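Uncharacterized protein (Bacteroides eggerthii, PDB 4FTD) is of unknown function but combines a six-bladed beta-propeller with an immunoglobulin-like region and may take part in carbohydrate metabolism. Local coordinates at residues Asp247-Asn252 / Ile261-Asn266; Phe271-Ile276 / Lys288-Lys293; Thr297-Val302 / Glu338-Lys343. All blocks are in the same frame, centred on the assembly; numbering follows the deposited sequence.

Contact 1: Asp247-Asn252 / Ile261-Asn266; sequences DNASYN and IFFGDN
Ser250 and Phe262 pair in the beta hairpin of strands 250-253 and 259-264. They form a hydrogen-bonded antiparallel pair. Ser250 N donates to Phe262 O at 2.9 Å, and Phe262 N returns a bond to Ser250 O at 3.0 Å. Tyr251 and Ile261 form the next, non-hydrogen-bonded pair. Here Ile261 CG2 sits over the centre of the Tyr251 ring, 3.9 Å from its centroid, in a CH-pi contact. Ile261 CG1 and CD1 reach CD2 of the same ring. The Tyr251 hydroxyl bonds to Ser205. The hairpin opens a four-stranded antiparallel sheet, one blade of the propeller. Phe262 points to the other side of this blade. Asn252 ND2 meets the ring edge in its plane, 3.5 Å from Phe262 CD1, with amide and ring planes 83° apart. ND2 donates to Val302 O and OD1 accepts from Arg304 N, holding the amide there. Ala249 CB packs 3.6 Å from Phe263 CE1, and Asn248 O lies in plane at the edge of the Phe263 ring. Beyond the Ser250-Phe262 pair, side chains take over from the backbone. Asn248 has CG between its backbone N and carbonyl carbon (chi1 59°), which brings OD1 to Gly264 N at 2.8 Å. The amide N-H thus meets a side-chain oxygen instead of a backbone carbonyl. Asn248 ND2 donates to Met298 O and to water 3, which in turn donates to Asp265 O. At the far end Asn266 ND2 donates to Asp247 OD2 at 2.9 Å, from above the carboxylate plane. Asp247 OD1 forms a salt bridge with Arg244, so both carboxylate oxygens are engaged.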
# COMPACT_ATOMS: atom_id res chain seq x y z
N ASP A 247 14.56 1.34 -19.92
CA ASP A 247 14.71 0.22 -19.01
C ASP A 247 13.75 0.28 -17.82
O ASP A 247 13.39 -0.73 -17.31
CB ASP A 247 16.13 0.18 -18.42
CG ASP A 247 17.13 -0.38 -19.42
OD1 ASP A 247 16.97 -1.58 -19.77
OD2 ASP A 247 18.08 0.33 -19.80
N ASN A 248 13.44 1.51 -17.40
CA ASN A 248 12.56 1.83 -16.27
C ASN A 248 11.62 2.92 -16.75
O ASN A 248 11.87 3.54 -17.76
CB ASN A 248 13.34 2.27 -15.01
CG ASN A 248 14.20 3.49 -15.23
OD1 ASN A 248 13.67 4.61 -15.38
ND2 ASN A 248 15.54 3.30 -15.25
N ALA A 249 10.48 3.05 -16.09
CA ALA A 249 9.55 4.12 -16.35
C ALA A 249 8.73 4.39 -15.11
O ALA A 249 8.34 3.46 -14.40
CB ALA A 249 8.66 3.80 -17.51
N SER A 250 8.53 5.67 -14.82
CA SER A 250 7.57 6.06 -13.74
C SER A 250 6.50 6.98 -14.34
O SER A 250 6.74 8.14 -14.63
CB SER A 250 8.28 6.69 -12.58
OG SER A 250 9.43 5.98 -12.20
N TYR A 251 5.36 6.37 -14.66
CA TYR A 251 4.24 7.08 -15.22
C TYR A 251 3.45 7.73 -14.08
O TYR A 251 2.94 7.03 -13.22
CB TYR A 251 3.35 6.10 -15.98
CG TYR A 251 3.95 5.49 -17.23
CD1 TYR A 251 4.82 4.34 -17.18
CD2 TYR A 251 3.57 5.98 -18.50
CE1 TYR A 251 5.33 3.80 -18.39
CE2 TYR A 251 4.07 5.43 -19.68
CZ TYR A 251 4.91 4.35 -19.65
OH TYR A 251 5.35 3.86 -20.89
N ASN A 252 3.41 9.06 -14.08
CA ASN A 252 2.68 9.86 -13.10
C ASN A 252 1.59 10.67 -13.85
O ASN A 252 1.86 11.72 -14.35
CB ASN A 252 3.65 10.82 -12.40
CG ASN A 252 4.66 10.09 -11.55
OD1 ASN A 252 4.35 9.73 -10.41
ND2 ASN A 252 5.82 9.82 -12.10
N ILE A 261 6.11 11.52 -17.25
CA ILE A 261 6.68 10.21 -17.24
C ILE A 261 8.22 10.41 -17.05
O ILE A 261 8.87 11.17 -17.79
CB ILE A 261 6.39 9.43 -18.51
CG1 ILE A 261 4.89 9.50 -18.85
CG2 ILE A 261 6.88 7.96 -18.32
CD1 ILE A 261 4.52 9.20 -20.30
N PHE A 262 8.79 9.72 -16.08
CA PHE A 262 10.22 9.79 -15.83
C PHE A 262 10.88 8.52 -16.39
O PHE A 262 10.48 7.41 -16.00
CB PHE A 262 10.50 9.87 -14.35
CG PHE A 262 10.05 11.16 -13.69
CD1 PHE A 262 8.78 11.27 -13.13
CD2 PHE A 262 10.92 12.22 -13.57
CE1 PHE A 262 8.40 12.43 -12.49
CE2 PHE A 262 10.51 13.41 -12.98
CZ PHE A 262 9.24 13.49 -12.43
N PHE A 263 11.93 8.70 -17.18
CA PHE A 263 12.65 7.59 -17.79
C PHE A 263 14.13 7.73 -17.48
O PHE A 263 14.80 8.62 -18.01
CB PHE A 263 12.49 7.59 -19.28
CG PHE A 263 11.09 7.35 -19.79
CD1 PHE A 263 10.52 6.09 -19.78
CD2 PHE A 263 10.39 8.39 -20.38
CE1 PHE A 263 9.28 5.87 -20.38
CE2 PHE A 263 9.20 8.20 -20.98
CZ PHE A 263 8.63 6.95 -21.00
N GLY A 264 14.65 6.87 -16.62
CA GLY A 264 16.10 6.94 -16.31
C GLY A 264 16.96 6.26 -17.36
O GLY A 264 16.59 5.21 -17.86
N ASP A 265 18.12 6.81 -17.68
CA ASP A 265 19.00 6.16 -18.66
C ASP A 265 19.62 4.92 -18.02
O ASP A 265 19.69 4.80 -16.77
CB ASP A 265 20.02 7.11 -19.32
CG ASP A 265 21.12 7.59 -18.40
OD1 ASP A 265 20.90 7.75 -17.20
OD2 ASP A 265 22.24 7.91 -18.90
N ASN A 266 20.08 4.01 -18.89
CA ASN A 266 20.65 2.76 -18.42
C ASN A 266 21.88 3.04 -17.53
O ASN A 266 22.01 2.40 -16.49
CB ASN A 266 21.01 1.86 -19.59
CG ASN A 266 21.58 0.55 -19.12
OD1 ASN A 266 22.77 0.43 -18.94
ND2 ASN A 266 20.73 -0.41 -18.89
O HOH W 1 16.95 2.96 -19.69
O HOH W 2 14.25 4.46 -18.78
O HOH W 3 18.22 4.92 -14.58

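Contact 2: Phe271-Ile276 / Lys288-Lys293; sequences FLKVPI and KVLPSK
The ring of Phe271 meets Ser292 obliquely, with Ser292 OG 3.7 Å from Phe271 CE1 and Ser292 CB close to both CD1 and CE1. Trp313 meets the same ring with the two planes nearly perpendicular, about 85° apart. Ser292 has OG anti to its backbone N, which sets OG beside CE1, with CB next to it. The backbones are joined by two hydrogen-bonded antiparallel pairs. In the first, Phe271 N donates to Leu290 O, and Leu290 N donates to Phe271 O at 2.8 Å, nearly straight and in the carbonyl plane. In the second, Lys273 N donates to Lys288 O at 2.8 Å, and Lys288 N donates to Lys273 O at 3.1 Å. These bonds join strands 270-277 and 281-291, the third and fourth strands of a propeller blade. Strand 281-291 is the outermost strand on this side of the sheet. The two short strands run at 142°, so the hairpin is clearly twisted. Between the bonded pairs, Leu272 and Val289 lie side by side and point the same way, with Leu272 CD2 3.7 Å from Val289 CG2. Phe271, Lys273, Lys288 and Leu290 share the other face. Leu290 CD1 packs 3.8 Å from Lys273 CB and also touches CD of that lysine. The aliphatic part of Lys273 thus serves as a hydrophobic surface. Lys273 CE lies alongside Lys288 CG, at 4.1 Å. The ammonium group of Lys273 forms a salt bridge with Glu325 and a cation-pi contact with Phe260.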
# COMPACT_ATOMS: atom_id res chain seq x y z
N PHE A 271 17.50 11.41 -15.79
CA PHE A 271 16.14 11.08 -16.14
C PHE A 271 15.68 12.04 -17.22
O PHE A 271 16.00 13.21 -17.18
CB PHE A 271 15.21 11.28 -14.95
CG PHE A 271 15.25 10.19 -13.94
CD1 PHE A 271 16.05 10.30 -12.83
CD2 PHE A 271 14.47 9.06 -14.08
CE1 PHE A 271 16.09 9.30 -11.89
CE2 PHE A 271 14.51 8.06 -13.14
CZ PHE A 271 15.31 8.18 -12.04
N LEU A 272 14.92 11.53 -18.17
CA LEU A 272 14.11 12.32 -19.08
C LEU A 272 12.78 12.48 -18.38
O LEU A 272 12.17 11.50 -18.01
CB LEU A 272 13.88 11.61 -20.42
CG LEU A 272 15.18 11.33 -21.20
CD1 LEU A 272 14.86 10.73 -22.57
CD2 LEU A 272 16.07 12.59 -21.33
N LYS A 273 12.38 13.71 -18.10
CA LYS A 273 11.06 14.06 -17.56
C LYS A 273 10.17 14.46 -18.75
O LYS A 273 10.32 15.54 -19.29
CB LYS A 273 11.15 15.21 -16.54
CG LYS A 273 9.80 15.57 -15.97
CD LYS A 273 9.84 16.46 -14.75
CE LYS A 273 10.07 17.91 -15.12
NZ LYS A 273 9.48 18.77 -14.08
N VAL A 274 9.23 13.62 -19.11
CA VAL A 274 8.40 13.79 -20.33
C VAL A 274 6.99 14.26 -19.94
O VAL A 274 6.27 13.53 -19.31
CB VAL A 274 8.32 12.47 -21.08
CG1 VAL A 274 7.48 12.61 -22.36
CG2 VAL A 274 9.73 11.99 -21.45
N PRO A 275 6.62 15.51 -20.28
CA PRO A 275 5.27 15.95 -19.86
C PRO A 275 4.16 15.37 -20.71
O PRO A 275 4.34 15.19 -21.91
CB PRO A 275 5.30 17.48 -20.03
CG PRO A 275 6.75 17.82 -20.25
CD PRO A 275 7.36 16.61 -20.91
N ILE A 276 3.02 15.11 -20.07
CA ILE A 276 1.85 14.58 -20.73
C ILE A 276 0.64 15.37 -20.22
O ILE A 276 0.59 15.71 -19.05
CB ILE A 276 1.73 13.03 -20.55
CG1 ILE A 276 0.54 12.48 -21.34
CG2 ILE A 276 1.54 12.65 -19.12
CD1 ILE A 276 0.68 11.01 -21.72
N LYS A 288 12.54 17.60 -20.11
CA LYS A 288 13.67 18.07 -19.32
C LYS A 288 14.60 16.89 -19.00
O LYS A 288 14.16 15.75 -18.81
CB LYS A 288 13.21 18.67 -17.99
CG LYS A 288 12.22 19.82 -18.03
CD LYS A 288 12.72 21.06 -18.76
CE LYS A 288 11.69 22.18 -18.62
NZ LYS A 288 11.67 23.04 -19.84
N VAL A 289 15.90 17.18 -18.95
CA VAL A 289 16.93 16.20 -18.60
C VAL A 289 17.31 16.53 -17.16
O VAL A 289 17.76 17.64 -16.90
CB VAL A 289 18.14 16.30 -19.54
CG1 VAL A 289 19.28 15.42 -19.04
CG2 VAL A 289 17.69 15.93 -20.99
N LEU A 290 17.08 15.61 -16.22
CA LEU A 290 17.32 15.86 -14.80
C LEU A 290 18.48 15.04 -14.32
O LEU A 290 18.61 13.91 -14.71
CB LEU A 290 16.08 15.49 -13.99
CG LEU A 290 14.77 16.15 -14.43
CD1 LEU A 290 13.60 15.55 -13.65
CD2 LEU A 290 14.84 17.67 -14.30
N PRO A 291 19.29 15.56 -13.38
CA PRO A 291 20.44 14.79 -12.91
C PRO A 291 20.03 13.58 -12.05
O PRO A 291 19.10 13.65 -11.25
CB PRO A 291 21.21 15.83 -12.08
CG PRO A 291 20.11 16.67 -11.50
CD PRO A 291 19.14 16.84 -12.64
N SER A 292 20.67 12.44 -12.29
CA SER A 292 20.47 11.23 -11.47
C SER A 292 21.84 10.89 -10.88
O SER A 292 22.70 11.75 -10.81
CB SER A 292 19.95 10.10 -12.32
OG SER A 292 19.75 8.95 -11.53
N LYS A 293 22.06 9.65 -10.44
CA LYS A 293 23.42 9.30 -9.94
C LYS A 293 23.57 7.82 -10.13
O LYS A 293 22.56 7.11 -10.13
CB LYS A 293 23.58 9.71 -8.49
CG LYS A 293 22.74 8.95 -7.48
CD LYS A 293 22.23 9.84 -6.35
CE LYS A 293 23.08 9.89 -5.14
NZ LYS A 293 22.36 10.74 -4.12

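Contact 3: Thr297-Val302 / Glu338-Lys343; sequences TMVTNV and EAVAPK
Asn301 has CG anti to its carbonyl carbon (chi1 -67°), which carries OD1 to Ala341 N; Val340 CG1 takes the same position (chi1 -61°) and faces Val299. Ala341 N donates to Asn301 OD1 at 3.0 Å, a weak bond with an angle of only 133° at the hydrogen. Asn301 OD1 also lies 3.8 Å from Ala341 CB, and Asn301 CB packs 4.0 Å from Pro342 CD. Two residues earlier, Val299 CG1 meets Val340 CG1 at 4.0 Å, and Val340 CG1 lies 3.7 Å from Val299 O. Strand 300-304 starts one four-stranded sheet, and strands 339-340 and 342-347 belong to the next sheet along the chain. The contact therefore joins successive sheets of the propeller. Segment 338-343 turns a corner at Ala341, between strands 339-340 and 342-347. Asn301 ND2 donates to Ser250 OG, in the neighbouring sheet. With an alanine in place of Asn301, Ala341 N would probably lose its weakly held acceptor and Ser250 OG the amide that now meets it. The chemistry implies that one buried amide side chain supplies an acceptor to one sheet and a donor to another, while small apolar groups fill in around it.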
# COMPACT_ATOMS: atom_id res chain seq x y z
N THR A 297 21.07 3.25 -10.41
CA THR A 297 21.11 2.16 -11.40
C THR A 297 19.98 2.27 -12.42
O THR A 297 19.19 3.24 -12.45
CB THR A 297 21.12 0.72 -10.76
OG1 THR A 297 19.77 0.38 -10.36
CG2 THR A 297 22.09 0.62 -9.55
N MSE A 298 19.89 1.27 -13.29
CA MSE A 298 18.77 1.18 -14.22
C MSE A 298 17.42 0.82 -13.57
O MSE A 298 16.39 0.98 -14.25
CB MSE A 298 19.07 0.13 -15.27
CG MSE A 298 19.27 -1.28 -14.65
SE MSE A 298 19.33 -2.57 -16.06
CE MSE A 298 17.48 -2.70 -16.48
N VAL A 299 17.45 0.29 -12.33
CA VAL A 299 16.25 -0.06 -11.54
C VAL A 299 16.01 1.05 -10.53
O VAL A 299 16.56 1.06 -9.44
CB VAL A 299 16.34 -1.45 -10.86
CG1 VAL A 299 14.97 -1.87 -10.26
CG2 VAL A 299 16.85 -2.47 -11.89
N THR A 300 15.18 2.01 -10.94
CA THR A 300 14.94 3.25 -10.18
C THR A 300 13.59 3.82 -10.62
O THR A 300 13.13 3.53 -11.75
CB THR A 300 16.07 4.27 -10.42
OG1 THR A 300 15.89 5.44 -9.61
CG2 THR A 300 16.16 4.64 -11.91
N ASN A 301 12.96 4.59 -9.74
CA ASN A 301 11.66 5.15 -9.99
C ASN A 301 11.49 6.44 -9.26
O ASN A 301 12.08 6.63 -8.22
CB ASN A 301 10.56 4.21 -9.48
CG ASN A 301 10.45 2.89 -10.24
OD1 ASN A 301 10.90 1.88 -9.74
ND2 ASN A 301 9.83 2.89 -11.43
N VAL A 302 10.59 7.24 -9.78
CA VAL A 302 10.23 8.58 -9.30
C VAL A 302 8.68 8.69 -9.35
O VAL A 302 8.10 8.76 -10.44
CB VAL A 302 10.88 9.72 -10.14
CG1 VAL A 302 10.44 11.10 -9.61
CG2 VAL A 302 12.42 9.67 -10.11
N GLU A 338 16.98 -1.95 -1.34
CA GLU A 338 16.66 -2.00 -2.76
C GLU A 338 15.17 -1.80 -3.06
O GLU A 338 14.69 -2.28 -4.09
CB GLU A 338 17.16 -3.30 -3.44
CG GLU A 338 18.64 -3.64 -3.14
CD GLU A 338 19.16 -4.77 -4.02
OE1 GLU A 338 18.53 -5.12 -5.05
OE2 GLU A 338 20.22 -5.31 -3.68
N ALA A 339 14.47 -1.08 -2.16
CA ALA A 339 13.10 -0.64 -2.35
C ALA A 339 13.07 0.27 -3.57
O ALA A 339 13.82 1.24 -3.68
CB ALA A 339 12.57 0.08 -1.13
N VAL A 340 12.22 -0.10 -4.50
CA VAL A 340 11.97 0.64 -5.71
C VAL A 340 10.44 0.80 -5.86
O VAL A 340 9.66 0.34 -5.03
CB VAL A 340 12.63 -0.01 -6.98
CG1 VAL A 340 14.17 -0.06 -6.81
CG2 VAL A 340 12.09 -1.40 -7.29
N ALA A 341 10.03 1.55 -6.88
CA ALA A 341 8.63 1.90 -7.12
C ALA A 341 7.88 2.44 -5.86
O ALA A 341 6.82 1.96 -5.53
CB ALA A 341 7.90 0.70 -7.74
N PRO A 342 8.44 3.46 -5.17
CA PRO A 342 7.85 3.99 -3.92
C PRO A 342 6.57 4.79 -4.12
O PRO A 342 6.61 5.87 -4.75
CB PRO A 342 8.98 4.91 -3.37
CG PRO A 342 9.71 5.34 -4.58
CD PRO A 342 9.63 4.22 -5.57
N LYS A 343 5.44 4.25 -3.64
CA LYS A 343 4.15 4.93 -3.77
C LYS A 343 3.53 5.19 -2.41
O LYS A 343 3.44 4.29 -1.57
CB LYS A 343 3.19 4.10 -4.64
CG LYS A 343 3.69 3.88 -6.06
CD LYS A 343 2.65 3.37 -7.06
CE LYS A 343 3.26 3.24 -8.46
NZ LYS A 343 2.31 2.68 -9.49

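Contact 1 and contact 2 lie in one blade, with their centres about 8 Å apart. Strands 259-264 and 270-277 join them, for example through Ile261 O and Val274 N at 2.8 Å. Contact 3 belongs to the following parts of the chain. Its centre is about 10 Å from that of contact 1 and about 15 Å from that of contact 2. Ser250 OG lies 3.0 Å from Val302 N, which ties the blade of contacts 1 and 2 to strand 300-304. Phe271 of contact 2 reaches the same strand, with Phe271 CZ 3.6 Å from Thr300 CG2. Contact 3 joins that strand to segment 338-343, in the following sheet. The function is unknown, so the contacts are placed by fold alone.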